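Local structure of putative permease protein, ABC transporter (Porphyromonas gingivalis, 3IS6) at residues Gly122-Lys127 and Gly143-Asp148; Val93-Gly98 and Thr109-Glu114; Met68-Glu71 and Thr75-Thr78. The protein probably takes part in transmembrane transport as part of a putative ABC transporter permease; this chain carries its MacB-like periplasmic core domain. All blocks are in the same frame, centred on the assembly; numbering follows the deposited sequence. Where two conformers were deposited one is given.

Contact 1. Residues Gly122-Lys127 and Gly143-Asp148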
ATOM      1  N   GLY A 122      10.909 -25.662 -11.557  1.00 18.88           N
ATOM      2  CA  GLY A 122      10.404 -25.641 -12.900  1.00 19.12           C
ATOM      3  C   GLY A 122       8.940 -25.933 -12.935  1.00 19.42           C
ATOM      4  O   GLY A 122       8.375 -26.311 -11.967  1.00 19.27           O
ATOM      5  N   ASP A 123       8.329 -25.760 -14.078  1.00 19.80           N
ATOM      6  CA  ASP A 123       6.921 -26.026 -14.216  1.00 20.40           C
ATOM      7  C   ASP A 123       6.054 -25.287 -13.219  1.00 20.50           C
ATOM      8  O   ASP A 123       5.172 -25.857 -12.645  1.00 20.71           O
ATOM      9  CB  ASP A 123       6.657 -27.506 -14.107  1.00 20.86           C
ATOM     10  CG  ASP A 123       5.300 -27.871 -14.606  1.00 22.14           C
ATOM     11  OD1 ASP A 123       4.602 -28.631 -13.907  1.00 24.21           O
ATOM     12  OD2 ASP A 123       4.927 -27.376 -15.685  1.00 23.17           O
ATOM     13  N   VAL A 124       6.322 -24.012 -13.028  1.00 20.81           N
ATOM     14  CA  VAL A 124       5.694 -23.236 -12.005  1.00 20.93           C
ATOM     15  C   VAL A 124       4.425 -22.567 -12.442  1.00 20.86           C
ATOM     16  O   VAL A 124       3.708 -22.061 -11.638  1.00 20.44           O
ATOM     17  CB  VAL A 124       6.668 -22.202 -11.432  1.00 21.14           C
ATOM     18  CG1 VAL A 124       7.883 -22.858 -10.975  1.00 20.93           C
ATOM     19  CG2 VAL A 124       7.033 -21.237 -12.438  1.00 23.05           C
ATOM     20  N   LEU A 125       4.125 -22.602 -13.720  1.00 20.27           N
ATOM     21  CA  LEU A 125       2.987 -21.864 -14.190  1.00 19.83           C
ATOM     22  C   LEU A 125       1.740 -22.344 -13.509  1.00 19.32           C
ATOM     23  O   LEU A 125       1.488 -23.483 -13.444  1.00 19.44           O
ATOM     24  CB  LEU A 125       2.870 -22.030 -15.687  1.00 19.37           C
ATOM     25  CG  LEU A 125       1.953 -21.081 -16.398  1.00 19.71           C
ATOM     26  CD1 LEU A 125       2.532 -19.751 -16.418  1.00 19.68           C
ATOM     27  CD2 LEU A 125       1.728 -21.538 -17.805  1.00 17.69           C
ATOM     28  N   GLY A 126       0.976 -21.427 -12.976  1.00 18.80           N
ATOM     29  CA  GLY A 126      -0.239 -21.739 -12.286  1.00 18.56           C
ATOM     30  C   GLY A 126      -0.088 -22.083 -10.828  1.00 18.75           C
ATOM     31  O   GLY A 126      -1.035 -22.160 -10.135  1.00 18.45           O
ATOM     32  N   LYS A 127       1.126 -22.237 -10.357  1.00 19.08           N
ATOM     33  CA  LYS A 127       1.357 -22.494  -8.951  1.00 20.04           C
ATOM     34  C   LYS A 127       1.113 -21.261  -8.067  1.00 20.77           C
ATOM     35  O   LYS A 127       1.049 -20.155  -8.523  1.00 20.79           O
ATOM     36  CB  LYS A 127       2.730 -23.082  -8.744  1.00 20.00           C
ATOM     37  CG  LYS A 127       2.844 -24.501  -9.165  1.00 20.17           C
ATOM     38  CD  LYS A 127       4.235 -25.020  -9.030  1.00 22.04           C
ATOM     39  CE  LYS A 127       4.271 -26.497  -8.764  1.00 22.24           C
ATOM     40  NZ  LYS A 127       5.592 -27.049  -8.727  1.00 22.48           N
ATOM     41  N   GLY A 143       1.331 -16.298 -13.165  1.00 14.79           N
ATOM     42  CA  GLY A 143       0.777 -16.195 -14.487  1.00 14.60           C
ATOM     43  C   GLY A 143       1.717 -16.202 -15.668  1.00 14.73           C
ATOM     44  O   GLY A 143       1.295 -16.253 -16.789  1.00 14.67           O
ATOM     45  N   GLY A 144       2.998 -16.074 -15.408  1.00 14.41           N
ATOM     46  CA  GLY A 144       3.985 -16.073 -16.454  1.00 14.18           C
ATOM     47  C   GLY A 144       5.383 -16.258 -15.954  1.00 14.47           C
ATOM     48  O   GLY A 144       5.637 -16.061 -14.811  1.00 14.90           O
ATOM     49  N   VAL A 145       6.280 -16.609 -16.845  1.00 14.47           N
ATOM     50  CA  VAL A 145       7.690 -16.653 -16.573  1.00 14.51           C
ATOM     51  C   VAL A 145       8.434 -15.827 -17.589  1.00 14.79           C
ATOM     52  O   VAL A 145       8.279 -16.024 -18.749  1.00 14.40           O
ATOM     53  CB  VAL A 145       8.205 -18.052 -16.617  1.00 14.82           C
ATOM     54  CG1 VAL A 145       9.628 -18.083 -16.315  1.00 16.49           C
ATOM     55  CG2 VAL A 145       7.457 -18.911 -15.698  1.00 12.80           C
ATOM     56  N   PHE A 146       9.241 -14.896 -17.124  1.00 14.37           N
ATOM     57  CA  PHE A 146       9.939 -13.984 -17.999  1.00 15.09           C
ATOM     58  C   PHE A 146      11.417 -14.272 -18.080  1.00 15.26           C
ATOM     59  O   PHE A 146      12.006 -14.731 -17.164  1.00 15.96           O
ATOM     60  CB  PHE A 146       9.693 -12.517 -17.647  1.00 14.67           C
ATOM     61  CG  PHE A 146      10.211 -12.100 -16.296  1.00 15.83           C
ATOM     62  CD1 PHE A 146      11.460 -11.557 -16.147  1.00 16.65           C
ATOM     63  CD2 PHE A 146       9.438 -12.231 -15.184  1.00 15.64           C
ATOM     64  CE1 PHE A 146      11.917 -11.185 -14.923  1.00 17.18           C
ATOM     65  CE2 PHE A 146       9.905 -11.860 -13.976  1.00 17.79           C
ATOM     66  CZ  PHE A 146      11.140 -11.336 -13.849  1.00 17.44           C
ATOM     67  N   GLU A 147      11.977 -13.997 -19.232  1.00 15.65           N
ATOM     68  CA  GLU A 147      13.372 -14.152 -19.498  1.00 16.37           C
ATOM     69  C   GLU A 147      14.135 -13.250 -18.546  1.00 16.11           C
ATOM     70  O   GLU A 147      13.777 -12.135 -18.390  1.00 15.93           O
ATOM     71  CB  GLU A 147      13.595 -13.595 -20.881  1.00 16.31           C
ATOM     72  CG  GLU A 147      14.309 -14.420 -21.808  1.00 21.76           C
ATOM     73  CD  GLU A 147      14.846 -13.614 -22.966  1.00 26.22           C
ATOM     74  OE1 GLU A 147      15.995 -13.166 -22.922  1.00 27.90           O
ATOM     75  OE2 GLU A 147      14.108 -13.421 -23.918  1.00 30.01           O
ATOM     76  N   ASP A 148      15.212 -13.734 -17.960  1.00 16.54           N
ATOM     77  CA  ASP A 148      15.891 -12.985 -16.939  1.00 16.47           C
ATOM     78  C   ASP A 148      16.275 -11.641 -17.510  1.00 16.71           C
ATOM     79  O   ASP A 148      16.664 -11.523 -18.626  1.00 15.07           O
ATOM     80  CB  ASP A 148      17.152 -13.675 -16.482  1.00 17.08           C
ATOM     81  CG  ASP A 148      16.908 -14.935 -15.736  1.00 18.47           C
ATOM     82  OD1 ASP A 148      15.862 -15.133 -15.138  1.00 19.98           O
ATOM     83  OD2 ASP A 148      17.802 -15.749 -15.740  1.00 21.19           O
TER
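Leu-125 lays its CD1 methyl over the flat face of the peptide that joins Gly-143 to Gly-144, 3.7 Å from Gly-143 C, and beside it Val-124 meets Val-145 methyl to methyl. For the leucine, a CG swung opposite its own backbone N (chi1 -166°) carries the branch across to the strand. The other half of the contact is a pair of branched tips, with Val-124 CG2 4.0 Å from Val-145 CG2 and the two side chains crossing at about a right angle. Val-145 CG2 stands beside the backbone N, opposite the carbonyl carbon, and so faces the loop. Short, stiff valines suit this buried spot; Val-124 also rests on Ala-117 of helix 114-119. Leucine suits the more open place next door, where its longer chain can reach the backbone of the strand.

Behind these side chains, the backbone folds in a type II turn from Val-124 to Lys-127, closed by the bond from Lys-127 N to Val-124 O at 2.9 Å. Gly-126 takes the third position of the turn with a positive phi of 86°, where a CB would press against the preceding carbonyl oxygen. Backbone bonds of Gly-126 and Lys-127 to Ile-142 tie the turn to strand 140-146, while Gly-143 and Gly-144 bond to the neighbouring strand 109-113. The arrangement is that of a glycine-bearing type II turn leading from helix 114-119 into strand 128-131, an antiparallel partner of strand 140-146 in the MacB-like periplasmic core.

Contact 2. Residues Val93-Gly98 and Thr109-Glu114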
ATOM      1  N   VAL A  93      10.897  -7.321 -22.600  1.00 13.76           N
ATOM      2  CA  VAL A  93      10.823  -8.535 -21.823  1.00 14.06           C
ATOM      3  C   VAL A  93       9.907  -9.528 -22.516  1.00 14.80           C
ATOM      4  O   VAL A  93       8.797  -9.224 -22.806  1.00 15.28           O
ATOM      5  CB  VAL A  93      10.276  -8.264 -20.403  1.00 14.31           C
ATOM      6  CG1 VAL A  93      10.209  -9.500 -19.603  1.00 12.74           C
ATOM      7  CG2 VAL A  93      11.055  -7.219 -19.702  1.00 14.54           C
ATOM      8  N   GLU A  94      10.399 -10.727 -22.746  1.00 14.40           N
ATOM      9  CA  GLU A  94       9.658 -11.776 -23.398  1.00 14.48           C
ATOM     10  C   GLU A  94       9.285 -12.832 -22.383  1.00 14.19           C
ATOM     11  O   GLU A  94      10.057 -13.153 -21.533  1.00 13.93           O
ATOM     12  CB  GLU A  94      10.494 -12.441 -24.474  1.00 14.43           C
ATOM     13  CG  GLU A  94      10.985 -11.549 -25.551  1.00 18.11           C
ATOM     14  CD  GLU A  94       9.899 -11.118 -26.517  1.00 21.68           C
ATOM     15  OE1 GLU A  94       8.903 -11.825 -26.675  1.00 23.66           O
ATOM     16  OE2 GLU A  94      10.042 -10.050 -27.138  1.00 24.25           O
ATOM     17  N   LEU A  95       8.101 -13.386 -22.503  1.00 13.86           N
ATOM     18  CA  LEU A  95       7.715 -14.476 -21.651  1.00 14.28           C
ATOM     19  C   LEU A  95       8.118 -15.817 -22.207  1.00 14.99           C
ATOM     20  O   LEU A  95       7.915 -16.102 -23.348  1.00 13.46           O
ATOM     21  CB  LEU A  95       6.220 -14.453 -21.400  1.00 14.18           C
ATOM     22  CG  LEU A  95       5.638 -13.223 -20.742  1.00 14.97           C
ATOM     23  CD1 LEU A  95       4.242 -13.475 -20.454  1.00 16.42           C
ATOM     24  CD2 LEU A  95       6.354 -12.850 -19.487  1.00 13.05           C
ATOM     25  N   ILE A  96       8.779 -16.603 -21.402  1.00 15.27           N
ATOM     26  CA  ILE A  96       8.991 -17.991 -21.688  1.00 16.90           C
ATOM     27  C   ILE A  96       7.745 -18.848 -21.572  1.00 16.97           C
ATOM     28  O   ILE A  96       7.577 -19.770 -22.302  1.00 16.99           O
ATOM     29  CB  ILE A  96      10.120 -18.532 -20.889  1.00 16.97           C
ATOM     30  CG1 ILE A  96      11.387 -17.887 -21.368  1.00 19.09           C
ATOM     31  CG2 ILE A  96      10.252 -19.940 -21.122  1.00 18.34           C
ATOM     32  CD1 ILE A  96      12.434 -17.851 -20.346  1.00 22.50           C
ATOM     33  N   ALA A  97       6.912 -18.534 -20.603  1.00 16.95           N
ATOM     34  CA  ALA A  97       5.652 -19.202 -20.377  1.00 17.70           C
ATOM     35  C   ALA A  97       4.561 -18.228 -19.984  1.00 17.64           C
ATOM     36  O   ALA A  97       4.812 -17.210 -19.409  1.00 17.77           O
ATOM     37  CB  ALA A  97       5.816 -20.243 -19.344  1.00 17.71           C
ATOM     38  N   GLY A  98       3.332 -18.574 -20.297  1.00 17.66           N
ATOM     39  CA  GLY A  98       2.189 -17.764 -19.986  1.00 17.79           C
ATOM     40  C   GLY A  98       1.820 -16.759 -21.025  1.00 17.99           C
ATOM     41  O   GLY A  98       2.509 -16.594 -21.963  1.00 18.65           O
ATOM     42  N   THR A 109      -2.005 -12.015  -9.500  1.00 18.52           N
ATOM     43  CA  THR A 109      -1.087 -12.789 -10.281  1.00 19.72           C
ATOM     44  C   THR A 109       0.272 -12.116 -10.399  1.00 20.14           C
ATOM     45  O   THR A 109       0.368 -10.944 -10.301  1.00 20.96           O
ATOM     46  CB  THR A 109      -1.594 -12.992 -11.679  1.00 20.21           C
ATOM     47  OG1 THR A 109      -1.529 -11.749 -12.353  1.00 23.87           O
ATOM     48  CG2 THR A 109      -2.991 -13.479 -11.677  1.00 19.12           C
ATOM     49  N   CYS A 110       1.300 -12.908 -10.613  1.00 20.45           N
ATOM     50  CA  CYS A 110       2.663 -12.439 -10.743  1.00 21.52           C
ATOM     51  C   CYS A 110       3.419 -13.065 -11.890  1.00 21.46           C
ATOM     52  O   CYS A 110       3.025 -14.053 -12.414  1.00 21.77           O
ATOM     53  CB  CYS A 110       3.432 -12.699  -9.469  1.00 22.03           C
ATOM     54  SG  CYS A 110       3.855 -14.334  -9.173  1.00 24.10           S
ATOM     55  N   LEU A 111       4.524 -12.454 -12.252  1.00 21.46           N
ATOM     56  CA  LEU A 111       5.462 -13.028 -13.165  1.00 20.78           C
ATOM     57  C   LEU A 111       6.711 -13.330 -12.382  1.00 20.52           C
ATOM     58  O   LEU A 111       7.047 -12.617 -11.485  1.00 20.46           O
ATOM     59  CB  LEU A 111       5.800 -12.089 -14.284  1.00 19.84           C
ATOM     60  CG  LEU A 111       4.664 -11.511 -15.084  1.00 21.34           C
ATOM     61  CD1 LEU A 111       5.161 -10.456 -15.979  1.00 20.34           C
ATOM     62  CD2 LEU A 111       4.059 -12.597 -15.873  1.00 22.29           C
ATOM     63  N   ILE A 112       7.360 -14.412 -12.751  1.00 19.90           N
ATOM     64  CA  ILE A 112       8.548 -14.913 -12.111  1.00 19.40           C
ATOM     65  C   ILE A 112       9.639 -15.067 -13.147  1.00 18.08           C
ATOM     66  O   ILE A 112       9.385 -15.420 -14.250  1.00 17.74           O
ATOM     67  CB  ILE A 112       8.244 -16.249 -11.497  1.00 20.60           C
ATOM     68  CG1 ILE A 112       7.222 -16.083 -10.392  1.00 21.04           C
ATOM     69  CG2 ILE A 112       9.437 -16.889 -11.012  1.00 23.10           C
ATOM     70  CD1 ILE A 112       7.733 -15.535  -9.151  1.00 21.91           C
ATOM     71  N   SER A 113      10.858 -14.788 -12.768  1.00 16.56           N
ATOM     72  CA  SER A 113      11.969 -14.855 -13.686  1.00 16.98           C
ATOM     73  C   SER A 113      12.308 -16.302 -14.024  1.00 17.28           C
ATOM     74  O   SER A 113      12.007 -17.185 -13.280  1.00 18.30           O
ATOM     75  CB  SER A 113      13.187 -14.165 -13.108  1.00 16.95           C
ATOM     76  OG  SER A 113      13.820 -14.963 -12.181  1.00 13.33           O
ATOM     77  N   GLU A 114      12.990 -16.513 -15.129  1.00 17.99           N
ATOM     78  CA  GLU A 114      13.396 -17.833 -15.525  1.00 17.57           C
ATOM     79  C   GLU A 114      14.305 -18.483 -14.478  1.00 17.38           C
ATOM     80  O   GLU A 114      14.143 -19.630 -14.191  1.00 16.38           O
ATOM     81  CB  GLU A 114      14.092 -17.792 -16.882  1.00 18.27           C
ATOM     82  CG  GLU A 114      14.411 -19.167 -17.437  1.00 21.57           C
ATOM     83  CD  GLU A 114      14.801 -19.216 -18.930  1.00 26.44           C
ATOM     84  OE1 GLU A 114      15.004 -18.167 -19.552  1.00 28.35           O
ATOM     85  OE2 GLU A 114      14.892 -20.337 -19.469  1.00 25.47           O
TER
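Leu-95 and Leu-111 set their side chains with nearly the same torsions: in each, CG leans to the backbone N side, away from the carbonyl carbon (chi1 -60° and -54°), and CD1 continues outward while CD2 folds to the side. It is these two folded branches that meet, Leu-95 CD2 lying 4.3 Å from Leu-111 CD2. The approach is a loose van der Waals touch, and the backbones stay well apart, with Leu-95 CA and Leu-111 CA separated by 8.9 Å. Phe-146 of strand 140-146 touches both leucines and so joins them into one apolar group. Leucine fits both places because a branch at CG puts methyl groups far enough from the chain to bridge such a distance; Leu-111, the more deeply buried of the two, also packs on Leu-160 of strand 159-162.

Further on, the CB of Ile-96 is directed toward the 109-114 segment, where Glu-114 lies nearest. The modelled ends of these two side chains are too close for the detail of their approach to be trusted. Ile-96 and Ala-97 together face Val-145 as a classic beta bulge, at which the chain turns a corner. On the other segment, Ser-113 ends the strand as the N-cap of helix 114-119, its OG accepting from Leu-116 N; a small hydroxyl suits that position because it can bend back to a backbone N-H.

Chemically, the dependable part of the contact is apolar and without direction, so the orientation of 93-98 is probably set in part by its backbone bonds, Ala-97 with Val-145 and Glu-94 with Glu-147.

Contact 3. Residues Met68-Glu71 and Thr75-Thr78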
HETATM    1  N   MSE A  68       8.966 -15.851   0.199  1.00 13.60           N
HETATM    2  CA  MSE A  68       7.734 -16.400  -0.332  1.00 14.95           C
HETATM    3  C   MSE A  68       7.724 -17.919  -0.174  1.00 14.28           C
HETATM    4  O   MSE A  68       8.709 -18.530  -0.387  1.00 13.45           O
HETATM    5  CB  MSE A  68       7.581 -16.078  -1.803  1.00 14.83           C
HETATM    6  CG  MSE A  68       7.552 -14.646  -2.175  1.00 21.19           C
HETATM    7 SE   MSE A  68       6.097 -13.637  -1.556  1.00 31.02          SE
HETATM    8  CE  MSE A  68       4.799 -14.154  -2.710  1.00 26.55           C
ATOM      9  N   ILE A  69       6.603 -18.503   0.186  1.00 15.53           N
ATOM     10  CA  ILE A  69       6.438 -19.892   0.259  0.50 16.13           C
ATOM     11  C   ILE A  69       5.648 -20.408  -0.964  1.00 16.95           C
ATOM     12  O   ILE A  69       4.608 -19.892  -1.250  1.00 17.47           O
ATOM     13  CB  ILE A  69       5.761 -20.324   1.574  0.50 16.31           C
ATOM     14  CG1 ILE A  69       6.592 -19.847   2.766  0.50 16.16           C
ATOM     15  CG2 ILE A  69       5.586 -21.853   1.604  0.50 16.26           C
ATOM     16  CD1 ILE A  69       5.953 -20.117   4.116  0.50 18.97           C
ATOM     17  N   LEU A  70       6.145 -21.433  -1.618  1.00 17.14           N
ATOM     18  CA  LEU A  70       5.499 -21.958  -2.805  1.00 18.00           C
ATOM     19  C   LEU A  70       4.670 -23.172  -2.452  1.00 18.58           C
ATOM     20  O   LEU A  70       5.167 -24.078  -1.901  1.00 18.73           O
ATOM     21  CB  LEU A  70       6.541 -22.355  -3.818  1.00 18.50           C
ATOM     22  CG  LEU A  70       6.075 -22.965  -5.117  1.00 19.51           C
ATOM     23  CD1 LEU A  70       5.283 -22.027  -5.924  1.00 19.68           C
ATOM     24  CD2 LEU A  70       7.227 -23.511  -5.867  1.00 22.09           C
ATOM     25  N   GLU A  71       3.384 -23.131  -2.711  1.00 18.43           N
ATOM     26  CA  GLU A  71       2.520 -24.286  -2.512  1.00 19.08           C
ATOM     27  C   GLU A  71       2.659 -24.862  -1.109  1.00 19.10           C
ATOM     28  O   GLU A  71       2.719 -26.036  -0.932  1.00 18.04           O
ATOM     29  CB  GLU A  71       2.753 -25.355  -3.565  1.00 19.89           C
ATOM     30  CG  GLU A  71       2.287 -24.994  -4.971  1.00 20.19           C
ATOM     31  CD  GLU A  71       0.778 -24.831  -5.118  1.00 23.02           C
ATOM     32  OE1 GLU A  71       0.033 -25.384  -4.331  1.00 23.65           O
ATOM     33  OE2 GLU A  71       0.317 -24.139  -6.017  1.00 21.36           O
ATOM     34  N   THR A  75      10.431 -22.412   0.804  1.00 18.89           N
ATOM     35  CA  THR A  75      10.580 -20.983   0.955  1.00 19.78           C
ATOM     36  C   THR A  75      11.677 -20.447   0.066  1.00 19.25           C
ATOM     37  O   THR A  75      12.700 -21.033  -0.058  1.00 18.31           O
ATOM     38  CB  THR A  75      10.895 -20.638   2.396  1.00 19.92           C
ATOM     39  OG1 THR A  75       9.758 -20.902   3.199  1.00 23.76           O
ATOM     40  CG2 THR A  75      11.187 -19.242   2.522  1.00 21.45           C
ATOM     41  N   TYR A  76      11.407 -19.336  -0.587  1.00 19.17           N
ATOM     42  CA  TYR A  76      12.325 -18.701  -1.495  1.00 20.06           C
ATOM     43  C   TYR A  76      12.458 -17.214  -1.234  1.00 20.60           C
ATOM     44  O   TYR A  76      11.497 -16.544  -1.066  1.00 20.55           O
ATOM     45  CB  TYR A  76      11.864 -18.922  -2.929  1.00 20.04           C
ATOM     46  CG  TYR A  76      11.812 -20.374  -3.271  1.00 20.18           C
ATOM     47  CD1 TYR A  76      12.936 -21.050  -3.630  1.00 20.14           C
ATOM     48  CD2 TYR A  76      10.657 -21.084  -3.157  1.00 20.56           C
ATOM     49  CE1 TYR A  76      12.902 -22.361  -3.904  1.00 20.76           C
ATOM     50  CE2 TYR A  76      10.623 -22.410  -3.429  1.00 20.41           C
ATOM     51  CZ  TYR A  76      11.744 -23.041  -3.803  1.00 20.64           C
ATOM     52  OH  TYR A  76      11.729 -24.346  -4.071  1.00 19.22           O
ATOM     53  N   GLU A  77      13.679 -16.731  -1.227  1.00 21.02           N
ATOM     54  CA  GLU A  77      13.934 -15.322  -1.124  1.00 22.59           C
ATOM     55  C   GLU A  77      13.745 -14.737  -2.508  1.00 22.52           C
ATOM     56  O   GLU A  77      14.308 -15.203  -3.448  1.00 22.35           O
ATOM     57  CB  GLU A  77      15.344 -15.095  -0.602  1.00 23.17           C
ATOM     58  CG  GLU A  77      15.784 -13.658  -0.537  1.00 27.81           C
ATOM     59  CD  GLU A  77      17.272 -13.499  -0.273  1.00 31.56           C
ATOM     60  OE1 GLU A  77      18.057 -13.437  -1.228  1.00 34.62           O
ATOM     61  OE2 GLU A  77      17.651 -13.444   0.900  1.00 35.41           O
ATOM     62  N   THR A  78      12.906 -13.737  -2.615  1.00 21.39           N
ATOM     63  CA  THR A  78      12.615 -13.165  -3.894  1.00 21.92           C
ATOM     64  C   THR A  78      12.684 -11.650  -3.877  1.00 21.15           C
ATOM     65  O   THR A  78      12.240 -11.037  -2.954  1.00 21.26           O
ATOM     66  CB  THR A  78      11.233 -13.623  -4.403  1.00 22.45           C
ATOM     67  OG1 THR A  78      10.255 -12.702  -3.988  1.00 28.08           O
ATOM     68  CG2 THR A  78      10.855 -14.937  -3.834  1.00 21.02           C
TER
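Met-68, modelled as selenomethionine, pairs with Tyr-76 through two backbone hydrogen bonds. Met-68 N gives its hydrogen to Tyr-76 O at 2.9 Å, almost straight at 173°, and Tyr-76 N returns one to Met-68 O at 2.8 Å. The same carbonyl oxygen also receives a CA-H contact, 3.4 Å from Thr-75 CA. The side chain of Met-68 leaves with CG beside the backbone N (chi1 -60°), which brings CG to 3.7 Å from Thr-78 CG2. It then bends twice, toward Leu-129 and Met-159, and a flexible, unbranched chain suits so winding a path through the interior.

Ile-69 follows as the non-hydrogen-bonded partner of Thr-75, with their CA atoms 4.3 Å apart. On this opposite face of the strands, the given one of two deposited conformers lays its CG1 near the hydroxyl of Thr-75. Beta-branched residues such as these two settle readily into extended backbone.

Leu-70 returns to the face of Met-68 and Tyr-76. Its CB meets the tyrosine ring at the edge, close to the ring plane and 4.1 Å from Tyr-76 CE2, while the ring also reaches Met-120 and Leu-70 itself packs on Leu-129. The ring can thus flank the buried leucine while remaining partly exposed.

Glu-71 leaves the strand with a positive phi of 52° and directs its carboxylate to a salt bridge with Arg-128. The whole is the closing end of a beta hairpin, in which strands 54-70 and 74-83 run antiparallel about a short turn, with strand 128-131 lying along the other side of 54-70.

How the contacts relate
Along the chain contact 3 comes first, then contact 2, then contact 1, each closing before the next opens, and all three belong to one branched mixed sheet of the MacB-like periplasmic core. Contacts 1 and 2 are close neighbours, their centres about 5 Å apart, because strands 140-146 and 109-113 run side by side; Phe-146 N lies 2.9 Å from Ile-112 O, probably a hydrogen bond. Contact 3 lies about 14 Å from contact 1, centre to centre, and meets it where Lys-127 packs on Leu-70 and Glu-71. Contacts 2 and 3 do not touch. The three thus join the hairpin end, the turn at 122-127 and the parallel strands within one sheet of the core domain.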